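PDB 4A0S: octenoyl-CoA reductase/carboxylase from Streptomyces sp., which catalyses the NADPH-dependent reductive carboxylation of 2-octenoyl-CoA, a carbon-fixing step that supplies an extender unit for polyketide biosynthesis. Local coordinates for residues A[97-102]-A[158-163]; A[104-109]-A[141-146]; A[272-277]-A[296-301]. All blocks are in the same frame, centred on the assembly; numbering follows the deposited sequence.

Contact 1 (A[97-102]-A[158-163]); sequences ARQGGW and GTEQRA. With CO8 (octanoyl-coenzyme A), chain E.
The side-chain amide of Gln99 lies flat on the carboxylate of Glu160, the two planes only 7° apart, with Gln99 CD 3.1 Å from Glu160 OE1. The guanidinium of Arg162 is nearly parallel to the same amide, 16° from it, and its NH1 lies 3.1 Å from Gln99 NE2; these are two donors, so they touch without bonding. Glu160 sits instead at the guanidinium edge, in plane. There OE1 takes both end nitrogens of Arg162: NH1 at 2.8 Å, the straighter of the two bonds, and NH2 at 3.2 Å. Carboxylate and guanidinium thus form a nearly coplanar ion pair; the amide stacks on the carboxylate and its NE2 comes obliquely to the arginine. A bend at chi2 of Glu160 (-60°) turns its carboxylate back to the arginine two residues on. Gln99 suits the place because it is flat, polar and uncharged, and its NE2 is held by Asn96 O. Its backbone belongs to the type I turn by which the chain leaves helix 89-97, and Gly100 then adopts a positive phi. Glu160 lies in another type I turn, from Gly158 to Gln161, closed by a bond from Gln161 N to Gly158 O. This turn leads into strand 162-163, one of the two strands of a small antiparallel sheet in the GroES-like domain of this enoyl reductase. With an alanine at Glu160, Arg162 would probably lose its ionic mate and be free to swing, and the Gln99 amide would lose the surface it rests on. The end of the turn and the strand after it reach the bound octanoyl-coenzyme A: Gln161 NE2 lies 3.5 Å from C8', while Arg328 of the second subunit bonds Gln161 OE1, and the small Ala163 brings its CB to 3.7 Å from C6'.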
# COMPACT_ATOMS: atom_id res chain seq x y z
N ALA A 97 -22.71 -25.12 -9.45
CA ALA A 97 -23.71 -26.01 -8.85
C ALA A 97 -23.14 -27.08 -7.92
O ALA A 97 -23.87 -27.61 -7.07
CB ALA A 97 -24.53 -26.66 -9.93
N ARG A 98 -21.85 -27.39 -8.05
CA ARG A 98 -21.23 -28.44 -7.22
C ARG A 98 -21.13 -28.01 -5.76
O ARG A 98 -20.88 -28.83 -4.87
CB ARG A 98 -19.86 -28.82 -7.76
CG ARG A 98 -19.89 -29.91 -8.82
CD ARG A 98 -18.51 -30.07 -9.43
NE ARG A 98 -18.56 -30.02 -10.90
CZ ARG A 98 -17.62 -29.46 -11.66
NH1 ARG A 98 -16.55 -28.91 -11.10
NH2 ARG A 98 -17.75 -29.46 -12.98
N GLN A 99 -21.34 -26.71 -5.52
CA GLN A 99 -21.35 -26.16 -4.16
C GLN A 99 -22.56 -26.64 -3.37
O GLN A 99 -22.57 -26.54 -2.14
CB GLN A 99 -21.43 -24.65 -4.20
CG GLN A 99 -20.26 -23.91 -4.77
CD GLN A 99 -20.56 -22.44 -4.68
OE1 GLN A 99 -20.43 -21.84 -3.60
NE2 GLN A 99 -21.04 -21.86 -5.77
N GLY A 100 -23.59 -27.11 -4.08
CA GLY A 100 -24.81 -27.56 -3.44
C GLY A 100 -25.70 -26.41 -3.01
O GLY A 100 -25.45 -25.24 -3.33
N GLY A 101 -26.75 -26.76 -2.27
CA GLY A 101 -27.69 -25.77 -1.76
C GLY A 101 -28.23 -24.95 -2.89
O GLY A 101 -28.56 -25.46 -3.97
N TRP A 102 -28.27 -23.64 -2.66
CA TRP A 102 -28.84 -22.73 -3.62
C TRP A 102 -28.10 -22.70 -4.93
O TRP A 102 -28.68 -22.37 -5.96
CB TRP A 102 -28.94 -21.34 -3.03
CG TRP A 102 -30.01 -21.26 -2.00
CD1 TRP A 102 -29.84 -21.24 -0.65
CD2 TRP A 102 -31.42 -21.21 -2.24
NE1 TRP A 102 -31.08 -21.17 -0.02
CE2 TRP A 102 -32.06 -21.16 -0.98
CE3 TRP A 102 -32.21 -21.21 -3.40
CZ2 TRP A 102 -33.46 -21.09 -0.85
CZ3 TRP A 102 -33.60 -21.14 -3.27
CH2 TRP A 102 -34.20 -21.09 -2.00
N GLY A 158 -12.63 -14.03 -3.27
CA GLY A 158 -13.12 -15.29 -2.73
C GLY A 158 -13.03 -16.34 -3.80
O GLY A 158 -13.16 -16.04 -4.97
N THR A 159 -12.81 -17.59 -3.41
CA THR A 159 -12.69 -18.65 -4.41
C THR A 159 -14.04 -18.91 -5.08
O THR A 159 -14.10 -19.52 -6.14
CB THR A 159 -12.14 -19.95 -3.81
OG1 THR A 159 -13.06 -20.47 -2.87
CG2 THR A 159 -10.85 -19.68 -3.09
N GLU A 160 -15.12 -18.40 -4.49
CA GLU A 160 -16.45 -18.56 -5.06
C GLU A 160 -16.86 -17.33 -5.87
O GLU A 160 -18.01 -17.18 -6.25
CB GLU A 160 -17.49 -18.87 -3.97
CG GLU A 160 -17.23 -20.17 -3.18
CD GLU A 160 -17.22 -21.41 -4.05
OE1 GLU A 160 -17.70 -21.35 -5.20
OE2 GLU A 160 -16.71 -22.46 -3.59
N GLN A 161 -15.91 -16.43 -6.10
CA GLN A 161 -16.22 -15.25 -6.87
C GLN A 161 -16.55 -15.69 -8.28
O GLN A 161 -15.79 -16.44 -8.89
CB GLN A 161 -15.06 -14.26 -6.89
CG GLN A 161 -15.28 -13.10 -7.84
CD GLN A 161 -14.90 -13.43 -9.29
OE1 GLN A 161 -13.77 -13.86 -9.57
NE2 GLN A 161 -15.83 -13.22 -10.20
N ARG A 162 -17.69 -15.25 -8.76
CA ARG A 162 -18.14 -15.53 -10.11
C ARG A 162 -18.61 -14.27 -10.82
O ARG A 162 -18.88 -13.26 -10.17
CB ARG A 162 -19.22 -16.59 -10.10
CG ARG A 162 -18.68 -17.96 -9.75
CD ARG A 162 -19.76 -19.06 -9.83
NE ARG A 162 -19.13 -20.34 -9.58
CZ ARG A 162 -18.77 -20.78 -8.38
NH1 ARG A 162 -19.02 -20.05 -7.30
NH2 ARG A 162 -18.17 -21.96 -8.26
N ALA A 163 -18.64 -14.34 -12.14
CA ALA A 163 -19.17 -13.29 -12.99
C ALA A 163 -20.60 -13.66 -13.34
O ALA A 163 -20.87 -14.65 -14.02
CB ALA A 163 -18.35 -13.13 -14.26
N1A CO8 E . -15.96 -28.47 -23.09
C2A CO8 E . -16.28 -28.83 -21.84
N3A CO8 E . -15.42 -28.66 -20.84
C4A CO8 E . -14.21 -28.12 -21.08
C5A CO8 E . -13.84 -27.73 -22.36
C6A CO8 E . -14.75 -27.92 -23.39
N6A CO8 E . -14.45 -27.56 -24.64
N7A CO8 E . -12.60 -27.23 -22.29
C8A CO8 E . -12.21 -27.29 -21.02
N9A CO8 E . -13.19 -27.84 -20.28
C1B CO8 E . -13.20 -28.11 -18.82
C2B CO8 E . -12.36 -29.35 -18.48
O2B CO8 E . -13.01 -30.12 -17.44
C3B CO8 E . -11.08 -28.70 -17.96
O3B CO8 E . -10.40 -29.57 -17.07
P3B CO8 E . -9.11 -30.35 -17.68
O7A CO8 E . -9.34 -31.93 -17.36
O8A CO8 E . -9.17 -30.32 -19.32
O9A CO8 E . -7.84 -29.79 -17.18
C4B CO8 E . -11.58 -27.46 -17.24
O4B CO8 E . -12.65 -26.98 -18.07
C5B CO8 E . -10.56 -26.32 -17.27
O5B CO8 E . -11.14 -25.13 -16.69
P1A CO8 E . -11.36 -25.05 -15.07
O1A CO8 E . -12.03 -23.56 -14.78
O2A CO8 E . -12.24 -26.11 -14.50
O3A CO8 E . -9.86 -25.21 -14.41
P2A CO8 E . -8.75 -24.06 -14.04
O4A CO8 E . -7.32 -24.67 -14.38
O5A CO8 E . -8.83 -23.55 -12.63
O6A CO8 E . -8.96 -22.85 -15.12
CBP CO8 E . -9.22 -20.53 -15.90
CCP CO8 E . -8.86 -21.47 -14.72
CDP CO8 E . -8.06 -20.64 -16.90
CEP CO8 E . -9.27 -19.10 -15.35
CAP CO8 E . -10.60 -20.96 -16.52
OAP CO8 E . -11.66 -21.11 -15.52
C9P CO8 E . -11.07 -20.06 -17.69
O9P CO8 E . -10.53 -20.16 -18.79
N8P CO8 E . -12.11 -19.22 -17.44
C7P CO8 E . -12.73 -18.37 -18.50
C6P CO8 E . -12.30 -16.87 -18.48
C5P CO8 E . -12.07 -16.40 -19.93
O5P CO8 E . -11.20 -16.93 -20.62
N4P CO8 E . -12.91 -15.54 -20.51
C3P CO8 E . -13.91 -14.66 -19.93
C2P CO8 E . -13.27 -13.28 -20.17
S1P CO8 E . -13.02 -12.36 -18.61
C1' CO8 E . -14.35 -11.27 -18.76
O1' CO8 E . -14.83 -10.92 -19.85
C2' CO8 E . -14.86 -10.86 -17.54
C3' CO8 E . -15.91 -9.98 -17.42
C4' CO8 E . -16.33 -9.59 -16.15
C5' CO8 E . -15.85 -10.45 -14.99
C6' CO8 E . -16.59 -9.90 -13.75
C7' CO8 E . -16.00 -10.52 -12.51
C8' CO8 E . -16.85 -10.06 -11.32

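Contact 2 (A[104-109]-A[141-146]); sequences TRHDQP and PAHVDE. With CO8 (octanoyl-coenzyme A), chain E.
His106 and His143 meet inside the GroES-like domain, where a 3-10 turn faces strand 142-143 of a small two-stranded antiparallel sheet. The aromatic contact is an oblique pairing of imidazoles, with planes at 80° and centroids 5.5 Å apart. The nearest atoms are the two NE2 nitrogens, at 4.1 Å. His143 reaches across because its CG stands anti to the backbone N (chi1 -178°). Phe170 brings a third ring to His106; histidine suits this buried place because one flat ring can pack and also bond through a nitrogen, as His106 ND1 does with Asn169 N.

A further hydrogen bond fixes the turn: Gln108 NE2 bonds back to Arg105 O at 2.9 Å, a task that suits an amide able to donate to a carbonyl. Charge pairs lie at the margins: Arg105 is tied to Glu64, and Asp145 to Arg129 and Arg130 of the third subunit, joining this loop to the assembly.

Apolar contact with the ligand falls to Pro141 and Ala142, small and free of polar side-chain atoms: Pro141 CG touches octanoyl C6' at 3.7 Å, and Ala142 CA lies 3.5 Å from C8'.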
# COMPACT_ATOMS: atom_id res chain seq x y z
N THR A 104 -27.15 -25.04 -6.83
CA THR A 104 -27.46 -26.08 -7.83
C THR A 104 -28.38 -25.53 -8.91
O THR A 104 -28.38 -26.02 -10.02
CB THR A 104 -28.07 -27.39 -7.24
OG1 THR A 104 -29.45 -27.19 -6.94
CG2 THR A 104 -27.33 -27.85 -6.00
N ARG A 105 -29.15 -24.49 -8.59
CA ARG A 105 -30.04 -23.86 -9.57
C ARG A 105 -29.32 -23.41 -10.83
O ARG A 105 -29.91 -23.42 -11.90
CB ARG A 105 -30.77 -22.66 -8.98
CG ARG A 105 -31.77 -22.99 -7.86
CD ARG A 105 -32.09 -21.68 -7.16
NE ARG A 105 -30.84 -21.01 -6.81
CZ ARG A 105 -30.66 -19.70 -6.70
NH1 ARG A 105 -31.66 -18.85 -6.91
NH2 ARG A 105 -29.47 -19.24 -6.37
N HIS A 106 -28.05 -23.05 -10.69
CA HIS A 106 -27.27 -22.54 -11.81
C HIS A 106 -27.02 -23.56 -12.90
O HIS A 106 -26.79 -23.19 -14.05
CB HIS A 106 -25.95 -21.96 -11.31
CG HIS A 106 -26.16 -20.74 -10.51
ND1 HIS A 106 -26.40 -19.51 -11.10
CD2 HIS A 106 -26.33 -20.56 -9.18
CE1 HIS A 106 -26.63 -18.62 -10.16
NE2 HIS A 106 -26.60 -19.23 -8.99
N ASP A 107 -27.11 -24.83 -12.53
CA ASP A 107 -26.82 -25.89 -13.47
C ASP A 107 -28.12 -26.25 -14.18
O ASP A 107 -28.98 -26.95 -13.65
CB ASP A 107 -26.13 -27.06 -12.77
CG ASP A 107 -25.94 -28.26 -13.67
OD1 ASP A 107 -26.00 -28.12 -14.92
OD2 ASP A 107 -25.71 -29.34 -13.11
N GLN A 108 -28.23 -25.72 -15.39
CA GLN A 108 -29.41 -25.83 -16.21
C GLN A 108 -28.97 -26.14 -17.64
O GLN A 108 -27.83 -25.81 -18.01
CB GLN A 108 -30.18 -24.49 -16.18
CG GLN A 108 -30.78 -24.13 -14.82
CD GLN A 108 -31.70 -25.20 -14.27
OE1 GLN A 108 -32.27 -26.00 -15.02
NE2 GLN A 108 -31.84 -25.25 -12.94
N PRO A 109 -29.86 -26.76 -18.45
CA PRO A 109 -29.57 -27.03 -19.86
C PRO A 109 -29.55 -25.75 -20.71
O PRO A 109 -29.25 -25.80 -21.91
CB PRO A 109 -30.72 -27.95 -20.31
CG PRO A 109 -31.60 -28.16 -19.14
CD PRO A 109 -31.23 -27.17 -18.08
N PRO A 141 -21.40 -7.39 -12.03
CA PRO A 141 -21.26 -8.83 -12.23
C PRO A 141 -20.63 -9.64 -11.10
O PRO A 141 -20.59 -10.86 -11.20
CB PRO A 141 -20.35 -8.92 -13.47
CG PRO A 141 -19.54 -7.65 -13.40
CD PRO A 141 -20.55 -6.62 -12.94
N ALA A 142 -20.12 -8.98 -10.07
CA ALA A 142 -19.42 -9.68 -8.99
C ALA A 142 -20.37 -10.48 -8.12
O ALA A 142 -20.96 -9.97 -7.18
CB ALA A 142 -18.57 -8.72 -8.16
N HIS A 143 -20.50 -11.76 -8.47
CA HIS A 143 -21.40 -12.68 -7.78
C HIS A 143 -20.52 -13.43 -6.81
O HIS A 143 -19.77 -14.33 -7.18
CB HIS A 143 -22.01 -13.60 -8.83
CG HIS A 143 -23.00 -14.59 -8.30
ND1 HIS A 143 -22.62 -15.82 -7.79
CD2 HIS A 143 -24.35 -14.59 -8.30
CE1 HIS A 143 -23.70 -16.50 -7.46
NE2 HIS A 143 -24.76 -15.78 -7.76
N VAL A 144 -20.54 -13.00 -5.56
CA VAL A 144 -19.51 -13.45 -4.64
C VAL A 144 -20.13 -14.08 -3.40
O VAL A 144 -21.30 -13.85 -3.10
CB VAL A 144 -18.54 -12.30 -4.25
CG1 VAL A 144 -18.02 -11.59 -5.52
CG2 VAL A 144 -19.22 -11.30 -3.34
N ASP A 145 -19.31 -14.84 -2.68
CA ASP A 145 -19.76 -15.55 -1.50
C ASP A 145 -19.29 -14.76 -0.29
O ASP A 145 -18.13 -14.74 0.04
CB ASP A 145 -19.18 -16.97 -1.48
CG ASP A 145 -19.75 -17.83 -0.38
OD1 ASP A 145 -20.18 -17.29 0.67
OD2 ASP A 145 -19.79 -19.06 -0.56
N GLU A 146 -20.24 -14.13 0.36
CA GLU A 146 -19.95 -13.20 1.45
C GLU A 146 -19.58 -13.92 2.75
O GLU A 146 -19.16 -13.28 3.74
CB GLU A 146 -21.13 -12.26 1.65
CG GLU A 146 -21.46 -11.40 0.43
CD GLU A 146 -22.27 -12.14 -0.62
OE1 GLU A 146 -22.47 -13.36 -0.49
OE2 GLU A 146 -22.70 -11.49 -1.59
N1A CO8 E . -15.96 -28.47 -23.09
C2A CO8 E . -16.28 -28.83 -21.84
N3A CO8 E . -15.42 -28.66 -20.84
C4A CO8 E . -14.21 -28.12 -21.08
C5A CO8 E . -13.84 -27.73 -22.36
C6A CO8 E . -14.75 -27.92 -23.39
N6A CO8 E . -14.45 -27.56 -24.64
N7A CO8 E . -12.60 -27.23 -22.29
C8A CO8 E . -12.21 -27.29 -21.02
N9A CO8 E . -13.19 -27.84 -20.28
C1B CO8 E . -13.20 -28.11 -18.82
C2B CO8 E . -12.36 -29.35 -18.48
O2B CO8 E . -13.01 -30.12 -17.44
C3B CO8 E . -11.08 -28.70 -17.96
O3B CO8 E . -10.40 -29.57 -17.07
P3B CO8 E . -9.11 -30.35 -17.68
O7A CO8 E . -9.34 -31.93 -17.36
O8A CO8 E . -9.17 -30.32 -19.32
O9A CO8 E . -7.84 -29.79 -17.18
C4B CO8 E . -11.58 -27.46 -17.24
O4B CO8 E . -12.65 -26.98 -18.07
C5B CO8 E . -10.56 -26.32 -17.27
O5B CO8 E . -11.14 -25.13 -16.69
P1A CO8 E . -11.36 -25.05 -15.07
O1A CO8 E . -12.03 -23.56 -14.78
O2A CO8 E . -12.24 -26.11 -14.50
O3A CO8 E . -9.86 -25.21 -14.41
P2A CO8 E . -8.75 -24.06 -14.04
O4A CO8 E . -7.32 -24.67 -14.38
O5A CO8 E . -8.83 -23.55 -12.63
O6A CO8 E . -8.96 -22.85 -15.12
CBP CO8 E . -9.22 -20.53 -15.90
CCP CO8 E . -8.86 -21.47 -14.72
CDP CO8 E . -8.06 -20.64 -16.90
CEP CO8 E . -9.27 -19.10 -15.35
CAP CO8 E . -10.60 -20.96 -16.52
OAP CO8 E . -11.66 -21.11 -15.52
C9P CO8 E . -11.07 -20.06 -17.69
O9P CO8 E . -10.53 -20.16 -18.79
N8P CO8 E . -12.11 -19.22 -17.44
C7P CO8 E . -12.73 -18.37 -18.50
C6P CO8 E . -12.30 -16.87 -18.48
C5P CO8 E . -12.07 -16.40 -19.93
O5P CO8 E . -11.20 -16.93 -20.62
N4P CO8 E . -12.91 -15.54 -20.51
C3P CO8 E . -13.91 -14.66 -19.93
C2P CO8 E . -13.27 -13.28 -20.17
S1P CO8 E . -13.02 -12.36 -18.61
C1' CO8 E . -14.35 -11.27 -18.76
O1' CO8 E . -14.83 -10.92 -19.85
C2' CO8 E . -14.86 -10.86 -17.54
C3' CO8 E . -15.91 -9.98 -17.42
C4' CO8 E . -16.33 -9.59 -16.15
C5' CO8 E . -15.85 -10.45 -14.99
C6' CO8 E . -16.59 -9.90 -13.75
C7' CO8 E . -16.00 -10.52 -12.51
C8' CO8 E . -16.85 -10.06 -11.32

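Contact 3 (A[272-277]-A[296-301]); sequences RAELGI and AKLVVE. With NAP (NADP nicotinamide-adenine-dinucleotide phosphate), chain F.
Leu298 presents its two methyls to a pair of neighbours on the short, weakly bonded helix 272-275. CD1 meets Leu275 CD2 at 4.1 Å, the two leucines sliding past each other in opposite directions, while CD2 lies 3.7 Å from Glu274 OE2. The glutamate reaches the leucine, crossing it at a slant, because its CG stands anti to the backbone N (chi1 -170°) and the chain runs on extended; its other oxygen, OE1, is weakly bonded to Asn271 N. Leucine suits the place as a branched apolar side chain whose two methyls can meet two neighbours, and the carboxylate end of the exposed Glu274 lies against them.

Ile270 of strand 269-271, an outer strand of the six-stranded parallel Rossmann sheet, is touched by Leu275 and Leu298 alike. The short helix is ended by a Schellman motif: Gly276, with positive phi, lets Ile277 N bond Arg272 O at 2.9 Å.

At the start of this helix Arg272 sends its guanidinium to the cofactor, where O2X of the NADP 2'-phosphate lies over one face, 3.4 Å from NH2. The leucine packing is nondirectional and secures the helix whose first residue is Arg272; the positive charge there is likely to favour the phosphorylated cofactor over NAD.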
# COMPACT_ATOMS: atom_id res chain seq x y z
N ARG A 272 -2.53 1.79 -33.93
CA ARG A 272 -1.56 0.69 -33.89
C ARG A 272 -0.99 0.27 -35.25
O ARG A 272 -0.02 -0.47 -35.29
CB ARG A 272 -2.08 -0.50 -33.08
CG ARG A 272 -3.25 -1.23 -33.71
CD ARG A 272 -3.25 -2.68 -33.27
NE ARG A 272 -3.70 -2.82 -31.90
CZ ARG A 272 -3.76 -3.98 -31.24
NH1 ARG A 272 -3.40 -5.11 -31.84
NH2 ARG A 272 -4.21 -4.01 -29.99
N ALA A 273 -1.58 0.75 -36.34
CA ALA A 273 -0.97 0.60 -37.68
C ALA A 273 0.22 1.56 -37.85
O ALA A 273 1.20 1.24 -38.53
CB ALA A 273 -2.00 0.84 -38.75
N GLU A 274 0.11 2.74 -37.24
CA GLU A 274 1.20 3.72 -37.15
C GLU A 274 2.43 3.08 -36.49
O GLU A 274 3.57 3.54 -36.69
CB GLU A 274 0.72 4.92 -36.34
CG GLU A 274 1.61 6.17 -36.33
CD GLU A 274 1.25 7.11 -35.18
OE1 GLU A 274 0.22 6.87 -34.49
OE2 GLU A 274 1.99 8.10 -34.97
N LEU A 275 2.18 2.03 -35.71
CA LEU A 275 3.24 1.21 -35.15
C LEU A 275 3.53 0.00 -36.02
O LEU A 275 4.61 -0.58 -35.94
CB LEU A 275 2.86 0.73 -33.76
CG LEU A 275 2.90 1.74 -32.63
CD1 LEU A 275 1.95 1.29 -31.53
CD2 LEU A 275 4.32 1.90 -32.11
N GLY A 276 2.57 -0.39 -36.84
CA GLY A 276 2.72 -1.60 -37.63
C GLY A 276 2.59 -2.83 -36.76
O GLY A 276 3.29 -3.82 -36.97
N ILE A 277 1.71 -2.76 -35.77
CA ILE A 277 1.38 -3.93 -34.98
C ILE A 277 0.43 -4.82 -35.79
O ILE A 277 -0.56 -4.35 -36.36
CB ILE A 277 0.80 -3.55 -33.60
CG1 ILE A 277 1.87 -2.82 -32.76
CG2 ILE A 277 0.28 -4.79 -32.87
CD1 ILE A 277 1.31 -2.13 -31.49
N ALA A 296 6.93 3.27 -26.91
CA ALA A 296 7.44 4.11 -25.83
C ALA A 296 7.83 5.49 -26.34
O ALA A 296 7.40 6.50 -25.79
CB ALA A 296 8.61 3.45 -25.14
N LYS A 297 8.63 5.54 -27.41
CA LYS A 297 9.00 6.81 -28.02
C LYS A 297 7.75 7.61 -28.35
O LYS A 297 7.68 8.79 -28.02
CB LYS A 297 9.88 6.62 -29.26
CG LYS A 297 9.55 7.59 -30.40
CD LYS A 297 10.71 7.84 -31.36
CE LYS A 297 11.44 9.13 -31.03
NZ LYS A 297 10.53 10.32 -30.85
N LEU A 298 6.76 6.98 -28.98
CA LEU A 298 5.52 7.66 -29.31
C LEU A 298 4.80 8.21 -28.08
O LEU A 298 4.32 9.34 -28.10
CB LEU A 298 4.55 6.76 -30.06
CG LEU A 298 4.54 6.72 -31.58
CD1 LEU A 298 3.36 5.86 -32.00
CD2 LEU A 298 4.45 8.13 -32.18
N VAL A 299 4.70 7.39 -27.03
CA VAL A 299 4.02 7.88 -25.82
C VAL A 299 4.81 9.08 -25.27
O VAL A 299 4.21 10.08 -24.90
CB VAL A 299 3.80 6.78 -24.76
CG1 VAL A 299 2.99 7.33 -23.60
CG2 VAL A 299 3.07 5.58 -25.37
N VAL A 300 6.14 8.97 -25.22
CA VAL A 300 6.99 10.10 -24.80
C VAL A 300 6.68 11.37 -25.60
O VAL A 300 6.53 12.45 -25.02
CB VAL A 300 8.52 9.75 -24.88
CG1 VAL A 300 9.38 10.98 -24.54
CG2 VAL A 300 8.89 8.59 -23.94
N GLU A 301 6.55 11.23 -26.93
CA GLU A 301 6.24 12.34 -27.84
C GLU A 301 4.91 12.97 -27.52
O GLU A 301 4.79 14.19 -27.48
CB GLU A 301 6.14 11.88 -29.30
CG GLU A 301 7.34 11.18 -29.90
CD GLU A 301 7.21 10.99 -31.41
OE1 GLU A 301 6.97 11.99 -32.13
OE2 GLU A 301 7.34 9.84 -31.89
PA NAP F . -14.71 -4.51 -26.57
O1A NAP F . -15.82 -3.46 -26.21
O2A NAP F . -14.95 -5.34 -27.80
O5B NAP F . -13.41 -3.71 -26.76
C5B NAP F . -12.23 -4.45 -26.96
C4B NAP F . -11.27 -3.54 -27.72
O4B NAP F . -10.06 -4.30 -27.87
C3B NAP F . -11.77 -3.19 -29.14
O3B NAP F . -12.03 -1.80 -29.12
C2B NAP F . -10.55 -3.39 -30.03
O2B NAP F . -9.74 -2.22 -30.10
C1B NAP F . -9.76 -4.44 -29.33
N9A NAP F . -10.27 -5.76 -29.76
C8A NAP F . -11.51 -6.13 -30.10
N7A NAP F . -11.55 -7.44 -30.39
C5A NAP F . -10.32 -7.88 -30.22
C6A NAP F . -9.76 -9.12 -30.38
N6A NAP F . -10.51 -10.15 -30.76
N1A NAP F . -8.46 -9.26 -30.13
C2A NAP F . -7.72 -8.24 -29.72
N3A NAP F . -8.21 -7.03 -29.57
C4A NAP F . -9.51 -6.84 -29.81
O3 NAP F . -14.45 -5.50 -25.34
PN NAP F . -14.21 -5.00 -23.83
O1N NAP F . -15.65 -5.05 -23.23
O2N NAP F . -13.43 -3.71 -23.73
O5D NAP F . -13.39 -6.27 -23.32
C5D NAP F . -12.07 -6.38 -23.82
C4D NAP F . -11.50 -7.62 -23.17
O4D NAP F . -11.59 -7.39 -21.72
C3D NAP F . -12.33 -8.87 -23.44
O3D NAP F . -11.33 -9.90 -23.60
C2D NAP F . -13.13 -9.07 -22.17
O2D NAP F . -13.45 -10.47 -21.95
C1D NAP F . -12.06 -8.65 -21.17
N1N NAP F . -12.76 -8.13 -20.02
C2N NAP F . -12.38 -8.60 -18.79
C3N NAP F . -13.04 -8.08 -17.71
C7N NAP F . -12.64 -8.60 -16.39
O7N NAP F . -11.68 -9.37 -16.26
N7N NAP F . -13.42 -8.20 -15.43
C4N NAP F . -14.06 -7.13 -17.84
C5N NAP F . -14.45 -6.64 -19.08
C6N NAP F . -13.78 -7.14 -20.18
P2B NAP F . -8.69 -2.19 -31.31
O1X NAP F . -8.40 -0.59 -31.26
O2X NAP F . -7.35 -3.02 -30.93
O3X NAP F . -9.52 -2.70 -32.46

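Contacts 1 and 2 are neighbours, their centres about 6 Å apart, and share the two-stranded sheet of 142-143 and 162-163, where Arg162 N probably bonds His143 O at 2.8 Å. Along the chain contact 2 is nested within the loop that contact 1 closes, and both first segments lie between helix 89-97 and strand 110-112. Both touch octanoyl-coenzyme A and the third subunit. Contact 3 comes later, in the nucleotide-binding Rossmann part, its centre about 43 Å from that of contact 1 and about 42 Å from that of contact 2, on the opposite side of the chain's centre. Contacts 1 and 2 lie by the acyl end of the coenzyme A ligand, contact 3 by the 2'-phosphate end of NADP.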